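Putative beta-glucosidase (PDB 5WAB) hydrolyses beta-glucosidic linkages as a family 3 glycoside hydrolase and probably also releases terminal alpha-L-arabinopyranosyl units from ginsenoside Rb2. Local coordinates at residues A[153-158]-A[221-226]; A[179-184]-A[211-216]. All coordinates share one frame; numbering follows the deposited sequence.

Interaction 1: A[153-158]-A[221-226]; sequences KHFAAN and DEWGYE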
ATOM      1  N   LYS A 153       5.857  -4.305  -7.434  1.00 25.18           N
ATOM      2  CA  LYS A 153       6.554  -3.171  -8.027  1.00 29.55           C
ATOM      3  C   LYS A 153       7.541  -2.509  -7.074  1.00 33.22           C
ATOM      4  O   LYS A 153       7.226  -2.251  -5.904  1.00 30.51           O
ATOM      5  CB  LYS A 153       5.540  -2.135  -8.529  1.00 28.88           C
ATOM      6  CG  LYS A 153       5.819  -1.678  -9.943  1.00 29.36           C
ATOM      7  CD  LYS A 153       4.621  -0.980 -10.569  1.00 29.57           C
ATOM      8  CE  LYS A 153       4.287   0.323  -9.896  1.00 29.12           C
ATOM      9  NZ  LYS A 153       3.264   1.054 -10.690  1.00 29.50           N
ATOM     10  N   HIS A 154       8.730  -2.223  -7.623  1.00 37.72           N
ATOM     11  CA  HIS A 154       9.807  -1.407  -7.057  1.00 30.23           C
ATOM     12  C   HIS A 154      10.496  -2.093  -5.891  1.00 26.30           C
ATOM     13  O   HIS A 154      10.514  -1.584  -4.767  1.00 25.67           O
ATOM     14  CB  HIS A 154       9.291  -0.029  -6.665  1.00 26.17           C
ATOM     15  CG  HIS A 154       8.502   0.631  -7.746  1.00 24.57           C
ATOM     16  ND1 HIS A 154       7.475   1.511  -7.487  1.00 24.60           N
ATOM     17  CD2 HIS A 154       8.575   0.520  -9.093  1.00 24.23           C
ATOM     18  CE1 HIS A 154       6.956   1.924  -8.631  1.00 24.89           C
ATOM     19  NE2 HIS A 154       7.603   1.335  -9.621  1.00 24.81           N
ATOM     20  N   PHE A 155      11.126  -3.216  -6.191  1.00 23.66           N
ATOM     21  CA  PHE A 155      11.852  -4.029  -5.227  1.00 23.02           C
ATOM     22  C   PHE A 155      13.331  -3.644  -5.303  1.00 22.57           C
ATOM     23  O   PHE A 155      13.995  -3.920  -6.306  1.00 24.11           O
ATOM     24  CB  PHE A 155      11.616  -5.504  -5.556  1.00 22.14           C
ATOM     25  CG  PHE A 155      12.252  -6.475  -4.604  1.00 20.32           C
ATOM     26  CD1 PHE A 155      11.814  -6.575  -3.294  1.00 19.51           C
ATOM     27  CD2 PHE A 155      13.234  -7.346  -5.049  1.00 19.35           C
ATOM     28  CE1 PHE A 155      12.385  -7.489  -2.428  1.00 19.13           C
ATOM     29  CE2 PHE A 155      13.803  -8.267  -4.190  1.00 19.42           C
ATOM     30  CZ  PHE A 155      13.379  -8.341  -2.881  1.00 18.01           C
ATOM     31  N   ALA A 156      13.847  -2.982  -4.266  1.00 20.35           N
ATOM     32  CA  ALA A 156      13.083  -2.586  -3.085  1.00 21.14           C
ATOM     33  C   ALA A 156      13.531  -1.221  -2.572  1.00 22.42           C
ATOM     34  O   ALA A 156      14.456  -0.607  -3.122  1.00 21.57           O
ATOM     35  CB  ALA A 156      13.228  -3.627  -1.980  1.00 21.11           C
ATOM     36  N   ALA A 157      12.852  -0.761  -1.516  1.00 23.57           N
ATOM     37  CA  ALA A 157      13.225   0.450  -0.776  1.00 21.38           C
ATOM     38  C   ALA A 157      13.192   1.689  -1.667  1.00 21.03           C
ATOM     39  O   ALA A 157      14.121   2.502  -1.677  1.00 17.44           O
ATOM     40  CB  ALA A 157      14.594   0.282  -0.115  1.00 20.61           C
ATOM     41  N   ASN A 158      12.096   1.831  -2.419  1.00 23.16           N
ATOM     42  CA  ASN A 158      11.851   3.004  -3.255  1.00 25.14           C
ATOM     43  C   ASN A 158      10.814   3.867  -2.534  1.00 16.80           C
ATOM     44  O   ASN A 158       9.622   3.838  -2.832  1.00 18.83           O
ATOM     45  CB  ASN A 158      11.370   2.583  -4.645  1.00 26.04           C
ATOM     46  CG  ASN A 158      11.231   3.757  -5.606  1.00 28.86           C
ATOM     47  OD1 ASN A 158      11.579   4.894  -5.281  1.00 30.93           O
ATOM     48  ND2 ASN A 158      10.655   3.495  -6.770  1.00 28.44           N
ATOM     49  N   ASP A 221      16.772 -17.544  -3.794  1.00 22.57           N
ATOM     50  CA  ASP A 221      17.371 -18.629  -3.019  1.00 26.08           C
ATOM     51  C   ASP A 221      16.764 -18.756  -1.628  1.00 27.54           C
ATOM     52  O   ASP A 221      16.638 -19.874  -1.117  1.00 30.57           O
ATOM     53  CB  ASP A 221      18.888 -18.450  -2.930  1.00 26.73           C
ATOM     54  CG  ASP A 221      19.582 -18.638  -4.277  1.00 26.80           C
ATOM     55  OD1 ASP A 221      18.970 -19.233  -5.192  1.00 25.32           O
ATOM     56  OD2 ASP A 221      20.749 -18.210  -4.411  1.00 27.52           O
ATOM     57  N   GLU A 222      16.376 -17.644  -1.004  1.00 26.77           N
ATOM     58  CA  GLU A 222      15.797 -17.677   0.336  1.00 27.84           C
ATOM     59  C   GLU A 222      14.271 -17.739   0.310  1.00 25.24           C
ATOM     60  O   GLU A 222      13.673 -18.568   0.998  1.00 27.01           O
ATOM     61  CB  GLU A 222      16.255 -16.455   1.143  1.00 29.90           C
ATOM     62  CG  GLU A 222      17.755 -16.381   1.383  1.00 31.69           C
ATOM     63  CD  GLU A 222      18.156 -15.156   2.179  1.00 32.87           C
ATOM     64  OE1 GLU A 222      17.276 -14.558   2.829  1.00 33.31           O
ATOM     65  OE2 GLU A 222      19.346 -14.784   2.148  1.00 34.47           O
ATOM     66  N   TRP A 223      13.626 -16.875  -0.472  1.00 22.43           N
ATOM     67  CA  TRP A 223      12.169 -16.792  -0.462  1.00 20.73           C
ATOM     68  C   TRP A 223      11.488 -17.759  -1.428  1.00 20.64           C
ATOM     69  O   TRP A 223      10.285 -18.007  -1.285  1.00 21.28           O
ATOM     70  CB  TRP A 223      11.714 -15.367  -0.797  1.00 19.59           C
ATOM     71  CG  TRP A 223      12.121 -14.312   0.191  1.00 18.17           C
ATOM     72  CD1 TRP A 223      12.718 -14.503   1.405  1.00 18.95           C
ATOM     73  CD2 TRP A 223      11.946 -12.895   0.049  1.00 16.90           C
ATOM     74  NE1 TRP A 223      12.923 -13.291   2.027  1.00 19.15           N
ATOM     75  CE2 TRP A 223      12.458 -12.290   1.214  1.00 17.88           C
ATOM     76  CE3 TRP A 223      11.404 -12.080  -0.951  1.00 16.14           C
ATOM     77  CZ2 TRP A 223      12.451 -10.904   1.402  1.00 16.19           C
ATOM     78  CZ3 TRP A 223      11.397 -10.702  -0.759  1.00 16.25           C
ATOM     79  CH2 TRP A 223      11.919 -10.131   0.406  1.00 13.94           C
ATOM     80  N   GLY A 224      12.207 -18.305  -2.408  1.00 18.45           N
ATOM     81  CA  GLY A 224      11.583 -19.194  -3.371  1.00 17.88           C
ATOM     82  C   GLY A 224      10.751 -18.517  -4.440  1.00 17.94           C
ATOM     83  O   GLY A 224       9.756 -19.087  -4.893  1.00 16.24           O
ATOM     84  N   TYR A 225      11.126 -17.311  -4.855  1.00 18.98           N
ATOM     85  CA  TYR A 225      10.412 -16.636  -5.931  1.00 19.80           C
ATOM     86  C   TYR A 225      10.601 -17.400  -7.236  1.00 20.91           C
ATOM     87  O   TYR A 225      11.730 -17.691  -7.644  1.00 20.53           O
ATOM     88  CB  TYR A 225      10.909 -15.201  -6.078  1.00 19.35           C
ATOM     89  CG  TYR A 225      10.278 -14.442  -7.223  1.00 20.39           C
ATOM     90  CD1 TYR A 225       8.904 -14.243  -7.279  1.00 20.54           C
ATOM     91  CD2 TYR A 225      11.057 -13.914  -8.242  1.00 20.63           C
ATOM     92  CE1 TYR A 225       8.330 -13.553  -8.320  1.00 20.44           C
ATOM     93  CE2 TYR A 225      10.491 -13.215  -9.281  1.00 20.71           C
ATOM     94  CZ  TYR A 225       9.127 -13.040  -9.318  1.00 20.96           C
ATOM     95  OH  TYR A 225       8.561 -12.345 -10.358  1.00 21.37           O
ATOM     96  N   GLU A 226       9.492 -17.726  -7.893  1.00 21.11           N
ATOM     97  CA  GLU A 226       9.526 -18.544  -9.095  1.00 23.25           C
ATOM     98  C   GLU A 226       9.379 -17.736 -10.377  1.00 21.11           C
ATOM     99  O   GLU A 226       9.490 -18.302 -11.469  1.00 22.50           O
ATOM    100  CB  GLU A 226       8.414 -19.594  -9.028  1.00 25.93           C
ATOM    101  CG  GLU A 226       8.503 -20.525  -7.836  1.00 29.91           C
ATOM    102  CD  GLU A 226       7.297 -21.443  -7.731  1.00 33.61           C
ATOM    103  OE1 GLU A 226       6.237 -21.115  -8.313  1.00 33.55           O
ATOM    104  OE2 GLU A 226       7.409 -22.493  -7.063  1.00 36.65           O
TER

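Interaction 2: A[179-184]-A[211-216]; sequences IYFPAF and NRWLLT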
ATOM      1  N   ILE A 179      11.315  -4.052   7.815  1.00 18.61           N
ATOM      2  CA  ILE A 179      10.463  -2.964   7.328  1.00 19.14           C
ATOM      3  C   ILE A 179      10.206  -3.079   5.827  1.00 19.03           C
ATOM      4  O   ILE A 179       9.057  -3.168   5.391  1.00 19.69           O
ATOM      5  CB  ILE A 179      11.052  -1.581   7.687  1.00 20.26           C
ATOM      6  CG1 ILE A 179      11.316  -1.465   9.195  1.00 19.79           C
ATOM      7  CG2 ILE A 179      10.131  -0.480   7.188  1.00 16.62           C
ATOM      8  CD1 ILE A 179      10.090  -1.619  10.070  1.00 17.37           C
ATOM      9  N   TYR A 180      11.263  -3.069   5.019  1.00 17.73           N
ATOM     10  CA  TYR A 180      11.106  -2.883   3.581  1.00 17.73           C
ATOM     11  C   TYR A 180      10.979  -4.185   2.803  1.00 17.95           C
ATOM     12  O   TYR A 180      10.533  -4.153   1.649  1.00 18.34           O
ATOM     13  CB  TYR A 180      12.284  -2.054   3.048  1.00 18.18           C
ATOM     14  CG  TYR A 180      12.395  -0.741   3.789  1.00 19.33           C
ATOM     15  CD1 TYR A 180      11.603   0.341   3.432  1.00 19.58           C
ATOM     16  CD2 TYR A 180      13.245  -0.600   4.884  1.00 20.19           C
ATOM     17  CE1 TYR A 180      11.670   1.535   4.117  1.00 21.01           C
ATOM     18  CE2 TYR A 180      13.321   0.601   5.580  1.00 21.47           C
ATOM     19  CZ  TYR A 180      12.525   1.663   5.191  1.00 20.93           C
ATOM     20  OH  TYR A 180      12.577   2.862   5.864  1.00 21.60           O
ATOM     21  N   PHE A 181      11.284  -5.323   3.420  1.00 17.25           N
ATOM     22  CA  PHE A 181      11.171  -6.622   2.760  1.00 17.65           C
ATOM     23  C   PHE A 181       9.863  -7.357   3.051  1.00 18.90           C
ATOM     24  O   PHE A 181       9.302  -7.947   2.119  1.00 19.24           O
ATOM     25  CB  PHE A 181      12.351  -7.525   3.144  1.00 17.25           C
ATOM     26  CG  PHE A 181      13.619  -7.233   2.385  1.00 16.48           C
ATOM     27  CD1 PHE A 181      13.634  -6.305   1.353  1.00 16.07           C
ATOM     28  CD2 PHE A 181      14.808  -7.863   2.727  1.00 16.06           C
ATOM     29  CE1 PHE A 181      14.803  -6.035   0.654  1.00 14.90           C
ATOM     30  CE2 PHE A 181      15.982  -7.590   2.039  1.00 14.13           C
ATOM     31  CZ  PHE A 181      15.977  -6.677   1.002  1.00 13.78           C
ATOM     32  N   PRO A 182       9.353  -7.386   4.300  1.00 19.37           N
ATOM     33  CA  PRO A 182       8.272  -8.343   4.625  1.00 19.34           C
ATOM     34  C   PRO A 182       7.053  -8.285   3.717  1.00 19.98           C
ATOM     35  O   PRO A 182       6.430  -9.331   3.486  1.00 20.31           O
ATOM     36  CB  PRO A 182       7.909  -7.975   6.069  1.00 19.07           C
ATOM     37  CG  PRO A 182       9.166  -7.479   6.630  1.00 19.69           C
ATOM     38  CD  PRO A 182       9.808  -6.687   5.518  1.00 18.97           C
ATOM     39  N   ALA A 183       6.670  -7.107   3.217  1.00 18.91           N
ATOM     40  CA  ALA A 183       5.543  -7.038   2.291  1.00 19.46           C
ATOM     41  C   ALA A 183       5.862  -7.752   0.983  1.00 18.16           C
ATOM     42  O   ALA A 183       5.028  -8.494   0.451  1.00 19.43           O
ATOM     43  CB  ALA A 183       5.160  -5.582   2.029  1.00 21.38           C
ATOM     44  N   PHE A 184       7.065  -7.539   0.449  1.00 18.03           N
ATOM     45  CA  PHE A 184       7.498  -8.298  -0.719  1.00 16.89           C
ATOM     46  C   PHE A 184       7.572  -9.787  -0.400  1.00 18.37           C
ATOM     47  O   PHE A 184       7.097 -10.626  -1.174  1.00 19.11           O
ATOM     48  CB  PHE A 184       8.853  -7.785  -1.209  1.00 16.22           C
ATOM     49  CG  PHE A 184       8.807  -6.425  -1.870  1.00 16.64           C
ATOM     50  CD1 PHE A 184       8.375  -6.298  -3.182  1.00 12.22           C
ATOM     51  CD2 PHE A 184       9.238  -5.283  -1.199  1.00 14.89           C
ATOM     52  CE1 PHE A 184       8.349  -5.058  -3.813  1.00 12.39           C
ATOM     53  CE2 PHE A 184       9.217  -4.039  -1.824  1.00 15.56           C
ATOM     54  CZ  PHE A 184       8.767  -3.930  -3.140  1.00 12.59           C
ATOM     55  N   ASN A 211      21.669  -5.814  -8.466  1.00 16.69           N
ATOM     56  CA  ASN A 211      21.918  -6.283  -7.106  1.00 19.54           C
ATOM     57  C   ASN A 211      21.646  -7.784  -7.065  1.00 20.52           C
ATOM     58  O   ASN A 211      20.496  -8.212  -6.933  1.00 20.77           O
ATOM     59  CB  ASN A 211      21.033  -5.519  -6.125  1.00 18.89           C
ATOM     60  CG  ASN A 211      21.500  -5.633  -4.688  1.00 18.65           C
ATOM     61  OD1 ASN A 211      22.165  -6.600  -4.307  1.00 19.64           O
ATOM     62  ND2 ASN A 211      21.129  -4.649  -3.871  1.00 16.50           N
ATOM     63  N   ARG A 212      22.705  -8.586  -7.176  1.00 21.96           N
ATOM     64  CA  ARG A 212      22.521 -10.035  -7.178  1.00 25.53           C
ATOM     65  C   ARG A 212      22.032 -10.534  -5.823  1.00 23.47           C
ATOM     66  O   ARG A 212      21.217 -11.463  -5.753  1.00 23.91           O
ATOM     67  CB  ARG A 212      23.823 -10.738  -7.561  1.00 30.06           C
ATOM     68  CG  ARG A 212      23.701 -12.246  -7.584  1.00 32.77           C
ATOM     69  CD  ARG A 212      24.909 -12.887  -8.229  1.00 37.05           C
ATOM     70  NE  ARG A 212      24.843 -14.340  -8.148  1.00 41.26           N
ATOM     71  CZ  ARG A 212      24.182 -15.109  -9.014  1.00 43.96           C
ATOM     72  NH1 ARG A 212      23.525 -14.563 -10.032  1.00 43.09           N
ATOM     73  NH2 ARG A 212      24.179 -16.429  -8.866  1.00 46.86           N
ATOM     74  N   TRP A 213      22.526  -9.938  -4.737  1.00 21.23           N
ATOM     75  CA  TRP A 213      22.029 -10.302  -3.417  1.00 20.34           C
ATOM     76  C   TRP A 213      20.525 -10.097  -3.329  1.00 18.05           C
ATOM     77  O   TRP A 213      19.798 -10.957  -2.820  1.00 15.58           O
ATOM     78  CB  TRP A 213      22.748  -9.490  -2.341  1.00 20.80           C
ATOM     79  CG  TRP A 213      22.185  -9.694  -0.973  1.00 22.02           C
ATOM     80  CD1 TRP A 213      22.408 -10.757  -0.150  1.00 23.97           C
ATOM     81  CD2 TRP A 213      21.310  -8.811  -0.262  1.00 21.57           C
ATOM     82  NE1 TRP A 213      21.726 -10.592   1.030  1.00 24.14           N
ATOM     83  CE2 TRP A 213      21.048  -9.402   0.987  1.00 22.62           C
ATOM     84  CE3 TRP A 213      20.727  -7.576  -0.559  1.00 21.46           C
ATOM     85  CZ2 TRP A 213      20.224  -8.801   1.939  1.00 21.22           C
ATOM     86  CZ3 TRP A 213      19.911  -6.982   0.386  1.00 20.96           C
ATOM     87  CH2 TRP A 213      19.664  -7.595   1.616  1.00 20.49           C
ATOM     88  N   LEU A 214      20.039  -8.970  -3.843  1.00 15.64           N
ATOM     89  CA  LEU A 214      18.616  -8.677  -3.762  1.00 16.33           C
ATOM     90  C   LEU A 214      17.816  -9.602  -4.672  1.00 17.18           C
ATOM     91  O   LEU A 214      16.895 -10.292  -4.218  1.00 18.82           O
ATOM     92  CB  LEU A 214      18.378  -7.206  -4.120  1.00 16.64           C
ATOM     93  CG  LEU A 214      16.953  -6.677  -3.973  1.00 17.57           C
ATOM     94  CD1 LEU A 214      16.564  -6.624  -2.499  1.00 17.33           C
ATOM     95  CD2 LEU A 214      16.826  -5.300  -4.617  1.00 17.35           C
ATOM     96  N   LEU A 215      18.177  -9.653  -5.959  1.00 17.66           N
ATOM     97  CA  LEU A 215      17.370 -10.343  -6.960  1.00 15.79           C
ATOM     98  C   LEU A 215      17.559 -11.856  -6.956  1.00 18.78           C
ATOM     99  O   LEU A 215      16.706 -12.570  -7.497  1.00 19.47           O
ATOM    100  CB  LEU A 215      17.691  -9.801  -8.353  1.00 16.77           C
ATOM    101  CG  LEU A 215      17.503  -8.305  -8.621  1.00 17.83           C
ATOM    102  CD1 LEU A 215      17.743  -7.989 -10.101  1.00 15.31           C
ATOM    103  CD2 LEU A 215      16.116  -7.853  -8.190  1.00 15.80           C
ATOM    104  N   THR A 216      18.646 -12.368  -6.375  1.00 18.76           N
ATOM    105  CA  THR A 216      18.920 -13.798  -6.424  1.00 20.10           C
ATOM    106  C   THR A 216      19.075 -14.394  -5.033  1.00 22.30           C
ATOM    107  O   THR A 216      18.335 -15.319  -4.688  1.00 22.29           O
ATOM    108  CB  THR A 216      20.173 -14.074  -7.269  1.00 21.47           C
ATOM    109  OG1 THR A 216      19.980 -13.564  -8.593  1.00 18.26           O
ATOM    110  CG2 THR A 216      20.441 -15.582  -7.356  1.00 18.41           C
TER

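Interaction 1: A[153-158]-A[221-226]
In the TIM-barrel-like N-terminal domain of this family 3 glycoside hydrolase, the layer between the parallel sheet and its surrounding helices includes an aromatic pair, Phe155 and Trp223. Phe155 ends strand 149-155, and Trp223 lies where helix 212-222 runs out into a loop. The two side chains reach for each other from opposite directions. On the phenylalanine the far rim does the touching: CZ of Phe155 lies 3.7 Å from CZ3 of Trp223, and CE1 of Phe155 is 3.9 Å from CH2 of Trp223. The indole answers with the CZ3-CH2 side of its six-membered ring, leaving NE1 on the far side. With planes inclined at 56° and centroids of the Phe155 ring and the Trp223 six-membered ring 5.8 Å apart, the pair is oblique, a van der Waals contact with no hydrogen bond across it. Phe155 gets there because CG stands anti to the backbone N (chi1 -177°), which extends the ring away from the strand. A leucine in its place would probably fall short of the indole, opening a gap beside CZ3 and CH2 and leaving Trp223 freer to shift. Just beyond, Gly224 takes a positive phi as the chain leaves the helix, a conformation that favours glycine, and its carbonyl accepts from Gln192. Around the pair, Phe184 of helix 182-190 meets Phe155 edge-to-face and also touches Trp223. Leu214 and Leu219 of helix 212-222 pack on Phe155, and Ile196 from the adjacent strand 195-198 lies against it too.

Interaction 2: A[179-184]-A[211-216]
Phe181, at the break between helices 173-180 and 182-190, meets the first turn of helix 212-222, a contact between a helical break and a helix start in the outer layer of the TIM-barrel-like domain. The second segment opens with Asn211, the N-cap, whose OD1 accepts from Leu214 N at 3.2 Å; the donor sits well above the carbonyl plane, and the N-H...O angle is 154°. Trp213 comes next. Its CG is anti to the backbone N (chi1 173°), carrying the indole toward Phe181, where CH2 of Trp213 reaches CE2 of Phe181 at 3.7 Å. This indole atom approaches the edge of the phenylalanine ring, near its plane, although the two planes are inclined at 40° and the pair as a whole is oblique. Leu176 of helix 173-180 touches both rings. At Leu214 a single methyl makes the contact: CD1 of Leu214 lies 3.6 Å from CZ of Phe181 and also touches CE1 of the same ring. Leu215 N bonds to Asn211 O in an ordinary helical turn, while residues 213-216 include a wider pi-type turn. The segment ends with Thr216, whose N bonds to Arg212 O at 2.8 Å.

Followed from the N terminus, the chain runs along strand 149-155 into the first segment of interaction 1, then through helix 173-180 to segment 179-184, which spans the break before helix 182-190 and begins interaction 2. It passes strand 195-198 before entering helix 212-222, whose start closes the shorter loop of interaction 2 and whose end closes the longer one of interaction 1. The loops are therefore nested, not crossed. Interaction 1 ties strand to helix end; interaction 2 ties a helical break to a helix start. The example illustrates how one helix can serve two partners with its two ends, here joined by a probable hydrogen bond from Asp221 N to Thr216 O, 2.9 Å.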